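Local coordinates for protein chitosanase (Gynuella sunshinyii YC6258, PDB 6LWU) that probably hydrolyses the glycosidic bonds of chitosan, as expected of a chitosanase of glycoside hydrolase family 46, at residues Thr183-Arg188 and Ser213-Leu218. The protein carries 1 engineered substitution. Numbering follows the deposited sequence.
Sequences TFLKIR and SLMKLL
Leu-185 reaches across to helix 209-219 and packs against Met-215 and Leu-218, its CD2 lying 3.9 Å from Met-215 CA and 4.0 Å from Leu-218 CD2. A leucine suits this buried place because its forked, apolar end reaches both backbone and methyl, with no polar group to satisfy. Met-215 starts anti to its own backbone nitrogen (chi1 -176°) and then bends at chi2 and chi3, bringing the terminal CE to 3.5 Å from Leu-185 CB. The same methyl crosses the aliphatic part of Lys-186 at a slant, 4.0 Å from its CG; the flexible thioether thus closes over Leu-185 on the side of the solvent-exposed lysine. At the other flank the extended chain of Arg-188 meets Leu-214 at about a right angle, with CD1 of Leu-214 at the guanidinium edge, 3.5 Å from NH1. The polar work of that arginine, whose side chain is about 8 Å from a bound glucosamine unit, lies elsewhere: it forms a salt bridge with Asp-142 and a hydrogen bond with His-147, both on helix 134-147, which also packs against Leu-214 and Leu-218. The segments run nearly antiparallel at 161°, their axes 10.3 Å apart, and join two helices of the mainly helical, lysozyme-clan fold. No hydrogen bond crosses between them, so their direct association rests mainly on apolar packing and van der Waals contact, with the buried arginine charge probably balanced by Asp-142.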
ATOM      1  N   THR A 183       4.369   2.232 -18.929  1.00 24.40           N
ATOM      2  CA  THR A 183       5.522   1.368 -18.700  1.00 27.53           C
ATOM      3  C   THR A 183       5.587   0.915 -17.242  1.00 29.75           C
ATOM      4  O   THR A 183       5.765  -0.278 -16.957  1.00 28.22           O
ATOM      5  CB  THR A 183       6.802   2.101 -19.109  1.00 29.09           C
ATOM      6  OG1 THR A 183       6.681   2.540 -20.463  1.00 32.15           O
ATOM      7  CG2 THR A 183       8.005   1.198 -18.997  1.00 29.28           C
ATOM      8  N   PHE A 184       5.414   1.855 -16.305  1.00 30.36           N
ATOM      9  CA  PHE A 184       5.447   1.515 -14.886  1.00 27.61           C
ATOM     10  C   PHE A 184       4.352   0.517 -14.532  1.00 26.87           C
ATOM     11  O   PHE A 184       4.588  -0.433 -13.775  1.00 26.74           O
ATOM     12  CB  PHE A 184       5.304   2.780 -14.033  1.00 26.85           C
ATOM     13  CG  PHE A 184       5.162   2.502 -12.551  1.00 27.94           C
ATOM     14  CD1 PHE A 184       6.287   2.294 -11.756  1.00 26.78           C
ATOM     15  CD2 PHE A 184       3.907   2.423 -11.961  1.00 25.44           C
ATOM     16  CE1 PHE A 184       6.158   2.025 -10.382  1.00 29.07           C
ATOM     17  CE2 PHE A 184       3.769   2.156 -10.600  1.00 24.67           C
ATOM     18  CZ  PHE A 184       4.899   1.955  -9.807  1.00 26.66           C
ATOM     19  N   LEU A 185       3.141   0.726 -15.054  1.00 25.03           N
ATOM     20  CA  LEU A 185       2.043  -0.185 -14.751  1.00 24.86           C
ATOM     21  C   LEU A 185       2.353  -1.597 -15.237  1.00 30.69           C
ATOM     22  O   LEU A 185       2.045  -2.578 -14.550  1.00 28.41           O
ATOM     23  CB  LEU A 185       0.749   0.329 -15.381  1.00 17.33           C
ATOM     24  CG  LEU A 185      -0.063   1.366 -14.608  1.00 30.09           C
ATOM     25  CD1 LEU A 185       0.864   2.309 -13.851  1.00 33.58           C
ATOM     26  CD2 LEU A 185      -0.993   2.149 -15.552  1.00 24.30           C
ATOM     27  N   LYS A 186       2.958  -1.712 -16.428  1.00 27.27           N
ATOM     28  CA  LYS A 186       3.275  -3.012 -16.997  1.00 27.57           C
ATOM     29  C   LYS A 186       4.446  -3.668 -16.278  1.00 30.35           C
ATOM     30  O   LYS A 186       4.444  -4.888 -16.067  1.00 31.70           O
ATOM     31  CB  LYS A 186       3.571  -2.869 -18.492  1.00 27.74           C
ATOM     32  CG  LYS A 186       2.356  -3.116 -19.347  1.00 27.31           C
ATOM     33  CD  LYS A 186       2.326  -2.219 -20.560  1.00 30.63           C
ATOM     34  CE  LYS A 186       3.641  -2.231 -21.313  1.00 30.05           C
ATOM     35  NZ  LYS A 186       3.336  -2.379 -22.769  1.00 45.04           N
ATOM     36  N   ILE A 187       5.468  -2.886 -15.920  1.00 27.14           N
ATOM     37  CA  ILE A 187       6.567  -3.428 -15.125  1.00 28.38           C
ATOM     38  C   ILE A 187       6.048  -3.898 -13.771  1.00 34.32           C
ATOM     39  O   ILE A 187       6.455  -4.956 -13.268  1.00 32.96           O
ATOM     40  CB  ILE A 187       7.695  -2.388 -14.987  1.00 29.58           C
ATOM     41  CG1 ILE A 187       8.630  -2.454 -16.200  1.00 31.41           C
ATOM     42  CG2 ILE A 187       8.491  -2.600 -13.692  1.00 31.17           C
ATOM     43  CD1 ILE A 187       9.649  -1.329 -16.259  1.00 31.24           C
ATOM     44  N   ARG A 188       5.114  -3.139 -13.179  1.00 31.22           N
ATOM     45  CA  ARG A 188       4.539  -3.536 -11.896  1.00 27.79           C
ATOM     46  C   ARG A 188       3.813  -4.867 -12.010  1.00 30.01           C
ATOM     47  O   ARG A 188       4.007  -5.770 -11.180  1.00 26.63           O
ATOM     48  CB  ARG A 188       3.609  -2.447 -11.338  1.00 26.29           C
ATOM     49  CG  ARG A 188       3.263  -2.652  -9.857  1.00 25.66           C
ATOM     50  CD  ARG A 188       2.275  -1.624  -9.304  1.00 26.66           C
ATOM     51  NE  ARG A 188       1.721  -2.018  -8.003  1.00 26.89           N
ATOM     52  CZ  ARG A 188       0.611  -1.512  -7.468  1.00 27.01           C
ATOM     53  NH1 ARG A 188      -0.092  -0.585  -8.106  1.00 29.86           N
ATOM     54  NH2 ARG A 188       0.188  -1.940  -6.300  1.00 21.95           N
ATOM     55  N   SER A 213      -7.050  -2.295 -13.116  1.00 28.16           N
ATOM     56  CA  SER A 213      -7.969  -1.189 -12.837  1.00 31.18           C
ATOM     57  C   SER A 213      -7.286   0.163 -13.012  1.00 27.67           C
ATOM     58  O   SER A 213      -7.876   1.100 -13.561  1.00 24.96           O
ATOM     59  CB  SER A 213      -8.528  -1.309 -11.421  1.00 32.66           C
ATOM     60  OG  SER A 213      -9.536  -2.296 -11.343  1.00 31.14           O
ATOM     61  N   LEU A 214      -6.044   0.286 -12.542  1.00 29.82           N
ATOM     62  CA  LEU A 214      -5.268   1.491 -12.809  1.00 28.35           C
ATOM     63  C   LEU A 214      -5.003   1.654 -14.301  1.00 30.57           C
ATOM     64  O   LEU A 214      -5.090   2.761 -14.835  1.00 30.67           O
ATOM     65  CB  LEU A 214      -3.952   1.446 -12.028  1.00 28.97           C
ATOM     66  CG  LEU A 214      -4.003   1.455 -10.493  1.00 27.93           C
ATOM     67  CD1 LEU A 214      -2.652   1.086  -9.888  1.00 24.13           C
ATOM     68  CD2 LEU A 214      -4.454   2.812  -9.975  1.00 30.71           C
ATOM     69  N   MET A 215      -4.657   0.562 -14.987  1.00 33.13           N
ATOM     70  CA  MET A 215      -4.433   0.622 -16.428  1.00 30.41           C
ATOM     71  C   MET A 215      -5.697   1.050 -17.167  1.00 28.83           C
ATOM     72  O   MET A 215      -5.626   1.779 -18.162  1.00 32.64           O
ATOM     73  CB  MET A 215      -3.942  -0.746 -16.934  1.00 31.65           C
ATOM     74  CG  MET A 215      -3.566  -0.818 -18.428  1.00 22.84           C
ATOM     75  SD  MET A 215      -2.125   0.171 -18.921  1.00 28.85           S
ATOM     76  CE  MET A 215      -0.729  -0.799 -18.389  1.00 21.50           C
ATOM     77  N   LYS A 216      -6.838   0.600 -16.694  1.00 27.10           N
ATOM     78  CA  LYS A 216      -8.155   0.888 -17.296  1.00 29.11           C
ATOM     79  C   LYS A 216      -8.465   2.383 -17.213  1.00 33.79           C
ATOM     80  O   LYS A 216      -9.021   2.910 -18.153  1.00 30.80           O
ATOM     81  CB  LYS A 216      -9.203   0.021 -16.618  1.00 25.61           C
ATOM     82  CG  LYS A 216     -10.635   0.345 -16.961  1.00 33.58           C
ATOM     83  CD  LYS A 216     -11.539   0.443 -15.772  1.00 41.92           C
ATOM     84  CE  LYS A 216     -12.737  -0.476 -15.836  1.00 56.24           C
ATOM     85  NZ  LYS A 216     -13.597  -0.326 -14.632  1.00 54.76           N
ATOM     86  N   LEU A 217      -8.132   3.005 -16.093  1.00 28.68           N
ATOM     87  CA  LEU A 217      -8.319   4.445 -15.928  1.00 33.28           C
ATOM     88  C   LEU A 217      -7.389   5.222 -16.848  1.00 33.67           C
ATOM     89  O   LEU A 217      -7.751   6.296 -17.351  1.00 33.63           O
ATOM     90  CB  LEU A 217      -8.071   4.855 -14.471  1.00 27.75           C
ATOM     91  CG  LEU A 217      -8.915   4.250 -13.352  1.00 24.16           C
ATOM     92  CD1 LEU A 217      -8.438   4.819 -12.039  1.00 31.74           C
ATOM     93  CD2 LEU A 217     -10.400   4.524 -13.528  1.00 27.92           C
ATOM     94  N   LEU A 218      -6.173   4.708 -17.057  1.00 29.08           N
ATOM     95  CA  LEU A 218      -5.249   5.368 -17.975  1.00 33.44           C
ATOM     96  C   LEU A 218      -5.796   5.346 -19.389  1.00 33.37           C
ATOM     97  O   LEU A 218      -5.883   6.386 -20.048  1.00 41.47           O
ATOM     98  CB  LEU A 218      -3.869   4.707 -17.920  1.00 30.77           C
ATOM     99  CG  LEU A 218      -2.835   5.211 -18.938  1.00 29.45           C
ATOM    100  CD1 LEU A 218      -2.691   6.722 -18.903  1.00 26.28           C
ATOM    101  CD2 LEU A 218      -1.467   4.525 -18.738  1.00 24.41           C
TER